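Local coordinates for amidase, hydantoinase/carbamoylase family (Paraburkholderia phymatum, PDB 6C0D), which probably hydrolyses N-carbamoyl-L-amino acids, acting as a metal-dependent homodimeric amidase of the peptidase M20 family, at residues R51-G56 with G104-L109; F222-I227 with A324-C329. All blocks are in the same frame, centred on the assembly; numbering follows the deposited sequence.

Contact 1: R51-G56 with G104-L109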
loop_
_atom_site.group_PDB
_atom_site.type_symbol
_atom_site.label_atom_id
_atom_site.label_comp_id
_atom_site.label_asym_id
_atom_site.label_seq_id
_atom_site.Cartn_x
_atom_site.Cartn_y
_atom_site.Cartn_z
ATOM N N ARG A 51 -3.777 -19.044 -35.106
ATOM C CA ARG A 51 -3.977 -18.178 -36.263
ATOM C C ARG A 51 -3.927 -18.971 -37.561
ATOM O O ARG A 51 -4.695 -18.698 -38.489
ATOM C CB ARG A 51 -2.938 -17.058 -36.269
ATOM C CG ARG A 51 -3.213 -16.040 -35.184
ATOM C CD ARG A 51 -2.272 -14.814 -35.117
ATOM N NE ARG A 51 -2.588 -14.217 -33.834
ATOM C CZ ARG A 51 -3.536 -13.308 -33.625
ATOM N NH1 ARG A 51 -4.208 -12.763 -34.641
ATOM N NH2 ARG A 51 -3.788 -12.921 -32.384
ATOM N N ARG A 52 -3.030 -19.954 -37.650
ATOM C CA ARG A 52 -3.009 -20.798 -38.838
ATOM C C ARG A 52 -4.305 -21.587 -38.964
ATOM O O ARG A 52 -4.874 -21.691 -40.059
ATOM C CB ARG A 52 -1.796 -21.724 -38.799
ATOM C CG ARG A 52 -0.490 -20.978 -38.986
ATOM C CD ARG A 52 0.722 -21.866 -38.768
ATOM N NE ARG A 52 1.943 -21.113 -39.023
ATOM C CZ ARG A 52 3.116 -21.387 -38.467
ATOM N NH1 ARG A 52 3.224 -22.396 -37.610
ATOM N NH2 ARG A 52 4.174 -20.646 -38.759
ATOM N N TRP A 53 -4.801 -22.134 -37.851
ATOM C CA TRP A 53 -6.083 -22.828 -37.887
ATOM C C TRP A 53 -7.188 -21.884 -38.342
ATOM O O TRP A 53 -7.988 -22.219 -39.224
ATOM C CB TRP A 53 -6.409 -23.419 -36.514
ATOM C CG TRP A 53 -7.827 -23.910 -36.431
ATOM C CD1 TRP A 53 -8.303 -25.122 -36.850
ATOM C CD2 TRP A 53 -8.957 -23.193 -35.914
ATOM N NE1 TRP A 53 -9.657 -25.199 -36.630
ATOM C CE2 TRP A 53 -10.082 -24.032 -36.052
ATOM C CE3 TRP A 53 -9.124 -21.929 -35.339
ATOM C CZ2 TRP A 53 -11.358 -23.644 -35.643
ATOM C CZ3 TRP A 53 -10.396 -21.547 -34.926
ATOM C CH2 TRP A 53 -11.495 -22.401 -35.083
ATOM N N LEU A 54 -7.224 -20.682 -37.767
ATOM C CA LEU A 54 -8.266 -19.722 -38.112
ATOM C C LEU A 54 -8.212 -19.348 -39.588
ATOM O O LEU A 54 -9.251 -19.249 -40.254
ATOM C CB LEU A 54 -8.127 -18.476 -37.245
ATOM C CG LEU A 54 -9.153 -17.395 -37.530
ATOM C CD1 LEU A 54 -10.560 -17.914 -37.196
ATOM C CD2 LEU A 54 -8.812 -16.144 -36.735
ATOM N N ALA A 55 -7.012 -19.120 -40.118
ATOM C CA ALA A 55 -6.908 -18.771 -41.529
ATOM C C ALA A 55 -7.414 -19.913 -42.399
ATOM O O ALA A 55 -8.053 -19.682 -43.432
ATOM C CB ALA A 55 -5.460 -18.413 -41.874
ATOM N N GLY A 56 -7.158 -21.155 -41.982
ATOM C CA GLY A 56 -7.686 -22.293 -42.717
ATOM C C GLY A 56 -9.202 -22.341 -42.705
ATOM O O GLY A 56 -9.829 -22.661 -43.719
ATOM N N GLY A 104 -16.162 -12.617 -30.936
ATOM C CA GLY A 104 -16.442 -11.808 -32.116
ATOM C C GLY A 104 -15.724 -12.313 -33.355
ATOM O O GLY A 104 -16.231 -12.161 -34.472
ATOM N N VAL A 105 -14.548 -12.920 -33.184
ATOM C CA VAL A 105 -13.847 -13.515 -34.327
ATOM C C VAL A 105 -14.673 -14.647 -34.920
ATOM O O VAL A 105 -14.891 -14.710 -36.137
ATOM C CB VAL A 105 -12.447 -14.015 -33.917
ATOM C CG1 VAL A 105 -11.780 -14.721 -35.107
ATOM C CG2 VAL A 105 -11.572 -12.847 -33.430
ATOM N N ILE A 106 -15.129 -15.577 -34.064
ATOM C CA ILE A 106 -15.878 -16.722 -34.576
ATOM C C ILE A 106 -17.289 -16.316 -35.007
ATOM O O ILE A 106 -17.819 -16.853 -35.993
ATOM C CB ILE A 106 -15.898 -17.855 -33.540
ATOM C CG1 ILE A 106 -14.465 -18.281 -33.193
ATOM C CG2 ILE A 106 -16.725 -19.047 -34.046
ATOM C CD1 ILE A 106 -13.635 -18.684 -34.420
ATOM N N TYR A 107 -17.918 -15.361 -34.311
ATOM C CA TYR A 107 -19.157 -14.795 -34.852
ATOM C C TYR A 107 -18.941 -14.295 -36.276
ATOM O O TYR A 107 -19.750 -14.557 -37.170
ATOM C CB TYR A 107 -19.675 -13.619 -34.011
ATOM C CG TYR A 107 -20.519 -13.916 -32.782
ATOM C CD1 TYR A 107 -20.448 -15.137 -32.109
ATOM C CD2 TYR A 107 -21.362 -12.932 -32.271
ATOM C CE1 TYR A 107 -21.206 -15.369 -30.956
ATOM C CE2 TYR A 107 -22.116 -13.149 -31.127
ATOM C CZ TYR A 107 -22.041 -14.368 -30.475
ATOM O OH TYR A 107 -22.798 -14.593 -29.346
ATOM N N GLY A 108 -17.859 -13.546 -36.497
ATOM C CA GLY A 108 -17.613 -13.024 -37.835
ATOM C C GLY A 108 -17.516 -14.134 -38.863
ATOM O O GLY A 108 -18.121 -14.062 -39.933
ATOM N N LEU A 109 -16.783 -15.194 -38.532
ATOM C CA LEU A 109 -16.660 -16.334 -39.432
ATOM C C LEU A 109 -18.019 -16.963 -39.715
ATOM O O LEU A 109 -18.363 -17.246 -40.873
ATOM C CB LEU A 109 -15.702 -17.363 -38.814
ATOM C CG LEU A 109 -15.358 -18.637 -39.575
ATOM C CD1 LEU A 109 -14.670 -18.286 -40.890
ATOM C CD2 LEU A 109 -14.446 -19.529 -38.690
#
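Leu54 and Val105 meet through their methyl groups, in the gap between two helices that run nearly parallel. The segment axes, 12.1 Å apart and inclined by 20°, leave the backbones well separated, so the ends of apolar side chains have to bridge the gap. Leu54 does most of this bridging. Its CB leaves along the flank of helix 45-60 and meets nothing on the facing segment. CG lies anti to the backbone N (chi1 179°), which carries the fork across the gap, although CG itself stops short of close contact. The two methyls then divide the work. CD2 rests against Val105 CG1 at 3.7 Å, whereas CD1 is shared among three neighbours: Val105 CG1 at 4.0 Å, Ile106 CD1 at 4.2 Å and, more distantly, Leu109 CD2 at 4.5 Å. One leucine tip thus faces residues from successive turns of the other helix.

Ile106 CD1 has a second neighbour here. It approaches the edge of the Trp53 indole, near the ring plane, with CH2 4.3 Å away, so the ring meets the isoleucine by its rim. No hydrogen bond crosses between the segments, and dispersion and burial must carry the contact.

Helix 18-30 lies against both helices, with Asp24 touching Trp53 and Leu109 while Leu25 touches Ile106. Val73 of strand 73-76 packs on Leu54. The side chain of Val105 lies about 6 Å from that of His89, which binds the zinc ion together with Asp100 and His196. The example illustrates how apolar side chains join neighbouring helices in the metal-binding α/β domain of the M20 family, here close to the zinc site, with the Val105 side chain about 9 Å from the metal.

Contact 2: F222-I227 with A324-C329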
loop_
_atom_site.group_PDB
_atom_site.type_symbol
_atom_site.label_atom_id
_atom_site.label_comp_id
_atom_site.label_asym_id
_atom_site.label_seq_id
_atom_site.Cartn_x
_atom_site.Cartn_y
_atom_site.Cartn_z
ATOM N N PHE A 222 -4.677 9.218 -12.965
ATOM C CA PHE A 222 -3.821 10.163 -12.265
ATOM C C PHE A 222 -3.153 9.468 -11.093
ATOM O O PHE A 222 -3.706 8.524 -10.515
ATOM C CB PHE A 222 -4.607 11.353 -11.709
ATOM C CG PHE A 222 -5.179 12.253 -12.767
ATOM C CD1 PHE A 222 -4.461 13.352 -13.215
ATOM C CD2 PHE A 222 -6.447 12.024 -13.277
ATOM C CE1 PHE A 222 -4.985 14.193 -14.181
ATOM C CE2 PHE A 222 -6.975 12.859 -14.268
ATOM C CZ PHE A 222 -6.242 13.951 -14.703
ATOM N N GLN A 223 -1.970 9.957 -10.741
ATOM C CA GLN A 223 -1.423 9.732 -9.414
ATOM C C GLN A 223 -1.615 11.003 -8.613
ATOM O O GLN A 223 -1.447 12.113 -9.126
ATOM C CB GLN A 223 0.068 9.402 -9.446
ATOM C CG GLN A 223 0.442 8.046 -9.966
ATOM C CD GLN A 223 1.914 7.770 -9.750
ATOM O OE1 GLN A 223 2.587 8.494 -9.011
ATOM N NE2 GLN A 223 2.426 6.729 -10.391
ATOM N N LEU A 224 -1.967 10.847 -7.355
ATOM C CA LEU A 224 -2.086 11.977 -6.453
ATOM C C LEU A 224 -1.161 11.723 -5.276
ATOM O O LEU A 224 -1.342 10.740 -4.541
ATOM C CB LEU A 224 -3.531 12.150 -6.005
ATOM C CG LEU A 224 -3.814 13.362 -5.137
ATOM C CD1 LEU A 224 -3.485 14.664 -5.867
ATOM C CD2 LEU A 224 -5.258 13.294 -4.805
ATOM N N ARG A 225 -0.155 12.582 -5.124
ATOM C CA ARG A 225 0.856 12.466 -4.080
ATOM C C ARG A 225 0.567 13.452 -2.963
ATOM O O ARG A 225 0.123 14.575 -3.219
ATOM C CB ARG A 225 2.258 12.752 -4.628
ATOM C CG ARG A 225 2.792 11.744 -5.624
ATOM C CD ARG A 225 4.206 12.144 -6.067
ATOM N NE ARG A 225 4.754 11.224 -7.061
ATOM C CZ ARG A 225 5.724 11.535 -7.916
ATOM N NH1 ARG A 225 6.246 12.753 -7.912
ATOM N NH2 ARG A 225 6.157 10.634 -8.791
ATOM N N PHE A 226 0.857 13.039 -1.730
ATOM C CA PHE A 226 0.692 13.864 -0.543
ATOM C C PHE A 226 2.029 13.926 0.165
ATOM O O PHE A 226 2.653 12.886 0.401
ATOM C CB PHE A 226 -0.398 13.289 0.368
ATOM C CG PHE A 226 -1.739 13.316 -0.282
ATOM C CD1 PHE A 226 -2.122 12.294 -1.146
ATOM C CD2 PHE A 226 -2.579 14.403 -0.106
ATOM C CE1 PHE A 226 -3.355 12.326 -1.798
ATOM C CE2 PHE A 226 -3.820 14.450 -0.755
ATOM C CZ PHE A 226 -4.202 13.408 -1.605
ATOM N N ILE A 227 2.495 15.141 0.447
ATOM C CA ILE A 227 3.812 15.340 1.029
ATOM C C ILE A 227 3.610 15.988 2.380
ATOM O O ILE A 227 3.233 17.165 2.464
ATOM C CB ILE A 227 4.726 16.193 0.142
ATOM C CG1 ILE A 227 4.944 15.530 -1.233
ATOM C CG2 ILE A 227 6.061 16.382 0.833
ATOM C CD1 ILE A 227 3.876 15.863 -2.258
ATOM N N ALA A 324 -0.596 18.576 -1.660
ATOM C CA ALA A 324 -1.095 17.628 -2.650
ATOM C C ALA A 324 -0.508 17.932 -4.024
ATOM O O ALA A 324 -0.310 19.093 -4.395
ATOM C CB ALA A 324 -2.627 17.665 -2.738
ATOM N N GLU A 325 -0.248 16.876 -4.799
ATOM C CA GLU A 325 0.423 17.034 -6.084
ATOM C C GLU A 325 -0.196 16.069 -7.084
ATOM O O GLU A 325 -0.151 14.853 -6.880
ATOM C CB GLU A 325 1.919 16.779 -5.943
ATOM C CG GLU A 325 2.689 16.907 -7.233
ATOM C CD GLU A 325 4.141 16.522 -7.049
ATOM O OE1 GLU A 325 4.778 16.108 -8.043
ATOM O OE2 GLU A 325 4.633 16.625 -5.900
ATOM N N LEU A 326 -0.769 16.603 -8.159
ATOM C CA LEU A 326 -1.500 15.798 -9.133
ATOM C C LEU A 326 -0.615 15.527 -10.340
ATOM O O LEU A 326 -0.028 16.461 -10.902
ATOM C CB LEU A 326 -2.773 16.526 -9.566
ATOM C CG LEU A 326 -3.732 15.806 -10.510
ATOM C CD1 LEU A 326 -4.411 14.663 -9.805
ATOM C CD2 LEU A 326 -4.748 16.804 -11.043
ATOM N N ILE A 327 -0.539 14.261 -10.754
ATOM C CA ILE A 327 0.301 13.857 -11.882
ATOM C C ILE A 327 -0.564 13.121 -12.893
ATOM O O ILE A 327 -1.124 12.063 -12.585
ATOM C CB ILE A 327 1.472 12.968 -11.437
ATOM C CG1 ILE A 327 2.277 13.689 -10.353
ATOM C CG2 ILE A 327 2.353 12.638 -12.623
ATOM C CD1 ILE A 327 3.061 12.764 -9.499
ATOM N N ALA A 328 -0.670 13.669 -14.097
ATOM C CA ALA A 328 -1.428 12.985 -15.141
ATOM C C ALA A 328 -0.632 11.793 -15.658
ATOM O O ALA A 328 0.589 11.864 -15.809
ATOM C CB ALA A 328 -1.745 13.943 -16.297
ATOM N N CYS A 329 -1.317 10.683 -15.893
ATOM C CA CYS A 329 -0.685 9.516 -16.492
ATOM C C CYS A 329 -0.877 9.529 -17.997
ATOM O O CYS A 329 -1.903 9.988 -18.507
ATOM C CB CYS A 329 -1.270 8.225 -15.926
ATOM S SG CYS A 329 -1.041 8.116 -14.171
#
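Gln223 and Ile327 form a hydrogen-bonded antiparallel pair, and Arg225 with Glu325 forms the next. Each pair is closed by two backbone bonds: Ile327 N reaches Gln223 O at 2.8 Å, while Arg225 N donates almost straight to Glu325 O (2.9 Å, 174°). Between and beyond them, alpha carbons face carbonyls, as where Phe222 CA lies 3.3 Å from Ile327 O.

Apolar contacts line the face carrying Phe222, Leu224, Phe226, Ala324, Leu326 and Ala328. Leu326 CD1 sits 3.7 Å from Phe222 CD1, and the same ring reaches Ala328 CB through CE1 at 3.9 Å. Ala324 CB approaches Phe226 CE2. Helices 244-262 and 299-317 pack over this side.

The other face mixes Arg225 and Glu325 with Gln223 and Ile327. Of two Arg225 conformers, the one described is extended from CG to NE, which puts Ile327 CD1 over the guanidinium centre. Arg225 NH1 makes a long salt bridge of 3.7 Å to Glu325 OE1, the planes 77° apart; both contacts are doubtful as permanent features. Glu325 OE2 is also paired with Arg323.

Strand 283-296 continues the sheet beyond 222-227. Such an antiparallel sheet backed by two helices is characteristic of the M20 lid, or dimerisation, domain.

The two contacts lie on opposite sides of the chain's centre, with centres about 44 Å apart, and share no helix or strand. Contact 1 is buried and wholly apolar: it joins helices of the metal-binding domain by side-chain tips alone, and buries little area. Contact 2 is only partly buried and lies away from the metal. There the backbones themselves are bonded, and the chemistry is split between an oily face under helices and a mixed, more exposed face that carries the charges. Cys329, at the end of contact 2, also packs on Phe281 of the second subunit, whereas no other chain touches 51-56 or 104-109.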